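Local coordinates for penicillin-binding protein 2B (Streptococcus pneumoniae, PDB 2WAD) that probably cross-links the peptides of adjacent glycan strands in cell-wall peptidoglycan as a penicillin-binding transpeptidase of the elongation machinery, at residues 670-673 / 674-677; 314-317 / 318-322. All blocks are in the same frame, centred on the assembly; numbering follows the deposited sequence.

In the fold
L672 and Y673 of helix 661-676 meet F316 and S319 of helix 314-334, two terminal helices packed side by side on a sheet as in other proteins of the penicillin-recognising fold. Contact 1 (670-673 with 674-677) covers the last turns of the former, contact 2 (314-317 with 318-322) the first turns of the latter, and their centres lie about 11 Å apart. CE1 of F316 packs 3.6 Å from the backbone N of Y673, and L672 CD2 lies 4.0 Å from S319 OG. The F316 and Y673 rings also meet edge-to-face. A zinc ion bound by H676 lies about 5 Å from the side-chain methyl (CB) of A315. Both contacts are remote from S386, the residue inferred to form the acyl-ester intermediate.

Contact 1: residues 670-673 / 674-677; sequences INLY and NQHH. Unlike the reference sequence in segment 674-677: N674 (reference Gln), Q675 (reference Lys), H676 (reference Tyr). With ZN (zinc ion), chain F.
Y673 and H677 pair their rings one turn apart, where the C-terminal helix 661-676 of the transpeptidase domain comes to its end. The planes lie 26° from parallel but are slid so far that the rings barely overlap, their centroids 4.9 Å apart. Two atoms do most of the touching: the phenol OH of Y673 sits over the centre of the imidazole, 3.4 Å from H677 CD2, while H677 CB makes a CH-pi contact with one face of the phenol ring, 4.0 Å from its centroid. With CG anti to the backbone N in both residues, the side chains run alongside each other in the same direction. Beneath them, H677 N donates to Y673 O at 2.7 Å, a bond bent to 131° at the hydrogen as the chain leaves helical geometry; by contrast, Q675 N to N671 O is almost straight, at 179°. H676 extends from another side of the turn, its ND1 binding the zinc ion at 2.4 Å. The outer shell fixes the helix to its surroundings: N671 OD1 and ND2 bond to T609 N and G607 O, and N674 OD1 takes M679 N, tying the helix to the chain beyond it.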
loop_
_atom_site.group_PDB
_atom_site.type_symbol
_atom_site.label_atom_id
_atom_site.label_comp_id
_atom_site.label_asym_id
_atom_site.label_seq_id
_atom_site.Cartn_x
_atom_site.Cartn_y
_atom_site.Cartn_z
ATOM N N ILE A 670 10.229 -15.910 -13.703
ATOM C CA ILE A 670 9.470 -16.119 -14.930
ATOM C C ILE A 670 9.128 -17.600 -15.125
ATOM O O ILE A 670 7.985 -17.930 -15.461
ATOM C CB ILE A 670 10.151 -15.460 -16.159
ATOM C CG1 ILE A 670 10.066 -13.932 -16.000
ATOM C CG2 ILE A 670 9.471 -15.861 -17.485
ATOM C CD1 ILE A 670 10.666 -13.148 -17.120
ATOM N N ASN A 671 10.097 -18.490 -14.921
ATOM C CA ASN A 671 9.848 -19.927 -15.079
ATOM C C ASN A 671 8.815 -20.355 -14.042
ATOM O O ASN A 671 7.949 -21.169 -14.330
ATOM C CB ASN A 671 11.112 -20.758 -14.826
ATOM C CG ASN A 671 12.083 -20.749 -15.982
ATOM O OD1 ASN A 671 11.719 -20.435 -17.107
ATOM N ND2 ASN A 671 13.323 -21.172 -15.717
ATOM N N LEU A 672 8.910 -19.830 -12.822
ATOM C CA LEU A 672 7.948 -20.218 -11.781
ATOM C C LEU A 672 6.543 -19.884 -12.237
ATOM O O LEU A 672 5.621 -20.691 -12.114
ATOM C CB LEU A 672 8.244 -19.556 -10.440
ATOM C CG LEU A 672 9.288 -20.246 -9.552
ATOM C CD1 LEU A 672 9.814 -19.335 -8.444
ATOM C CD2 LEU A 672 8.789 -21.586 -8.976
ATOM N N TYR A 673 6.388 -18.687 -12.795
ATOM C CA TYR A 673 5.090 -18.253 -13.297
ATOM C C TYR A 673 4.556 -19.090 -14.451
ATOM O O TYR A 673 3.358 -19.394 -14.495
ATOM C CB TYR A 673 5.139 -16.794 -13.748
ATOM C CG TYR A 673 3.761 -16.260 -14.054
ATOM C CD1 TYR A 673 2.820 -16.092 -13.043
ATOM C CD2 TYR A 673 3.388 -15.944 -15.355
ATOM C CE1 TYR A 673 1.536 -15.617 -13.321
ATOM C CE2 TYR A 673 2.132 -15.440 -15.635
ATOM C CZ TYR A 673 1.209 -15.278 -14.614
ATOM O OH TYR A 673 -0.047 -14.806 -14.893
ATOM N N ASN A 674 5.434 -19.410 -15.398
ATOM C CA ASN A 674 5.082 -20.260 -16.538
ATOM C C ASN A 674 4.582 -21.652 -16.152
ATOM O O ASN A 674 3.614 -22.141 -16.709
ATOM C CB ASN A 674 6.236 -20.407 -17.529
ATOM C CG ASN A 674 5.770 -21.002 -18.847
ATOM O OD1 ASN A 674 4.699 -20.647 -19.344
ATOM N ND2 ASN A 674 6.555 -21.917 -19.411
ATOM N N GLN A 675 5.249 -22.283 -15.194
ATOM C CA GLN A 675 4.740 -23.484 -14.548
ATOM C C GLN A 675 3.310 -23.246 -14.046
ATOM O O GLN A 675 2.402 -24.026 -14.317
ATOM C CB GLN A 675 5.656 -23.798 -13.359
ATOM C CG GLN A 675 5.886 -25.264 -13.094
ATOM C CD GLN A 675 6.963 -25.516 -12.049
ATOM O OE1 GLN A 675 7.973 -24.807 -12.000
ATOM N NE2 GLN A 675 6.754 -26.535 -11.215
ATOM N N HIS A 676 3.112 -22.150 -13.317
ATOM C CA HIS A 676 1.871 -21.895 -12.586
ATOM C C HIS A 676 0.709 -21.422 -13.472
ATOM O O HIS A 676 -0.454 -21.657 -13.168
ATOM C CB HIS A 676 2.140 -20.908 -11.448
ATOM C CG HIS A 676 0.897 -20.348 -10.838
ATOM N ND1 HIS A 676 0.230 -20.968 -9.801
ATOM C CD2 HIS A 676 0.188 -19.232 -11.132
ATOM C CE1 HIS A 676 -0.831 -20.251 -9.476
ATOM N NE2 HIS A 676 -0.881 -19.194 -10.267
ATOM N N HIS A 677 1.046 -20.815 -14.604
ATOM C CA HIS A 677 0.086 -20.221 -15.526
ATOM C C HIS A 677 0.752 -20.303 -16.897
ATOM O O HIS A 677 1.348 -19.326 -17.361
ATOM C CB HIS A 677 -0.156 -18.758 -15.115
ATOM C CG HIS A 677 -0.832 -17.923 -16.156
ATOM N ND1 HIS A 677 -2.180 -17.633 -16.124
ATOM C CD2 HIS A 677 -0.335 -17.286 -17.244
ATOM C CE1 HIS A 677 -2.487 -16.866 -17.155
ATOM N NE2 HIS A 677 -1.386 -16.646 -17.854
HETATM ZN ZN ZN F . 1.411 -22.826 -8.871
#

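Contact 2: residues 314-317 / 318-322; sequences LAFQ and DSVDA
The F316 ring carries V320 CG2 over one face, in a CH-pi contact one turn along the helix, and meets the Y673 ring edge-to-face. That methyl stands 4.0 Å from the ring centroid, 19° off the normal and displaced toward the rim, so that its shortest approach is 3.8 Å to F316 CZ. The match depends on V320 setting CG2 anti to its carbonyl carbon (CG1 takes the place anti to N, chi1 -179°), which turns this branch back along the helix. S319 OG approaches the same ring obliquely, 4.2 Å from F316 CD1. The other flat pair is polar: the amide of Q317 and the carboxylate of D321 have planes 81° apart, with 3.8 Å between Q317 NE2 and D321 OD2. A water 2.7 Å from D321 OD1 also accepts a weak bond from Q317 NE2, while stronger partners lie beyond: M358 O for Q317 NE2 and S359 OG for D321 OD2. The main chain beneath is regular, V320 N reaching F316 O at 2.9 Å. Helix 314-334 thus lays Q317, V320 and D321 against strand 355-363 in the antiparallel sheet of the transpeptidase domain, and turns F316 and S319 to L672 on helix 661-676.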
loop_
_atom_site.group_PDB
_atom_site.type_symbol
_atom_site.label_atom_id
_atom_site.label_comp_id
_atom_site.label_asym_id
_atom_site.label_seq_id
_atom_site.Cartn_x
_atom_site.Cartn_y
_atom_site.Cartn_z
ATOM N N LEU A 314 -1.660 -16.664 -3.497
ATOM C CA LEU A 314 -0.784 -17.016 -2.386
ATOM C C LEU A 314 0.356 -17.981 -2.733
ATOM O O LEU A 314 1.477 -17.781 -2.265
ATOM C CB LEU A 314 -1.605 -17.625 -1.248
ATOM C CG LEU A 314 -1.880 -16.857 0.047
ATOM C CD1 LEU A 314 -2.286 -15.444 -0.278
ATOM C CD2 LEU A 314 -2.956 -17.561 0.858
ATOM N N ALA A 315 0.062 -19.031 -3.504
ATOM C CA ALA A 315 1.034 -20.065 -3.829
ATOM C C ALA A 315 2.166 -19.453 -4.649
ATOM O O ALA A 315 3.343 -19.674 -4.349
ATOM C CB ALA A 315 0.373 -21.249 -4.579
ATOM N N PHE A 316 1.809 -18.677 -5.672
ATOM C CA PHE A 316 2.819 -17.937 -6.429
ATOM C C PHE A 316 3.648 -17.019 -5.520
ATOM O O PHE A 316 4.885 -17.056 -5.502
ATOM C CB PHE A 316 2.238 -17.188 -7.640
ATOM C CG PHE A 316 3.290 -16.603 -8.519
ATOM C CD1 PHE A 316 4.211 -17.423 -9.154
ATOM C CD2 PHE A 316 3.409 -15.232 -8.665
ATOM C CE1 PHE A 316 5.227 -16.884 -9.936
ATOM C CE2 PHE A 316 4.411 -14.679 -9.447
ATOM C CZ PHE A 316 5.320 -15.500 -10.080
ATOM N N GLN A 317 2.956 -16.223 -4.720
ATOM C CA GLN A 317 3.641 -15.307 -3.819
ATOM C C GLN A 317 4.575 -16.044 -2.857
ATOM O O GLN A 317 5.666 -15.557 -2.576
ATOM C CB GLN A 317 2.642 -14.397 -3.085
ATOM C CG GLN A 317 3.267 -13.520 -1.985
ATOM C CD GLN A 317 3.700 -12.137 -2.460
ATOM O OE1 GLN A 317 3.528 -11.787 -3.627
ATOM N NE2 GLN A 317 4.210 -11.323 -1.542
ATOM N N ASP A 318 4.158 -17.215 -2.367
ATOM C CA ASP A 318 4.954 -18.024 -1.453
ATOM C C ASP A 318 6.228 -18.492 -2.147
ATOM O O ASP A 318 7.309 -18.522 -1.549
ATOM C CB ASP A 318 4.187 -19.271 -0.980
ATOM C CG ASP A 318 3.081 -18.953 0.013
ATOM O OD1 ASP A 318 3.016 -17.824 0.543
ATOM O OD2 ASP A 318 2.279 -19.861 0.289
ATOM N N SER A 319 6.092 -18.889 -3.401
ATOM C CA SER A 319 7.235 -19.466 -4.093
ATOM C C SER A 319 8.238 -18.379 -4.510
ATOM O O SER A 319 9.449 -18.570 -4.430
ATOM C CB SER A 319 6.795 -20.446 -5.193
ATOM O OG SER A 319 6.333 -19.773 -6.336
ATOM N N VAL A 320 7.757 -17.190 -4.849
ATOM C CA VAL A 320 8.684 -16.052 -4.982
ATOM C C VAL A 320 9.429 -15.686 -3.675
ATOM O O VAL A 320 10.643 -15.504 -3.677
ATOM C CB VAL A 320 7.996 -14.833 -5.631
ATOM C CG1 VAL A 320 8.969 -13.669 -5.776
ATOM C CG2 VAL A 320 7.454 -15.244 -6.977
ATOM N N ASP A 321 8.713 -15.575 -2.557
ATOM C CA ASP A 321 9.337 -15.364 -1.244
ATOM C C ASP A 321 10.464 -16.382 -0.973
ATOM O O ASP A 321 11.544 -16.026 -0.511
ATOM C CB ASP A 321 8.262 -15.475 -0.142
ATOM C CG ASP A 321 7.256 -14.313 -0.142
ATOM O OD1 ASP A 321 6.265 -14.404 0.598
ATOM O OD2 ASP A 321 7.419 -13.277 -0.830
ATOM N N ALA A 322 10.228 -17.659 -1.272
ATOM C CA ALA A 322 11.219 -18.721 -1.037
ATOM C C ALA A 322 12.441 -18.540 -1.914
ATOM O O ALA A 322 13.576 -18.659 -1.438
ATOM C CB ALA A 322 10.600 -20.135 -1.241
HETATM O O HOH W 1 5.117 -12.203 1.626
#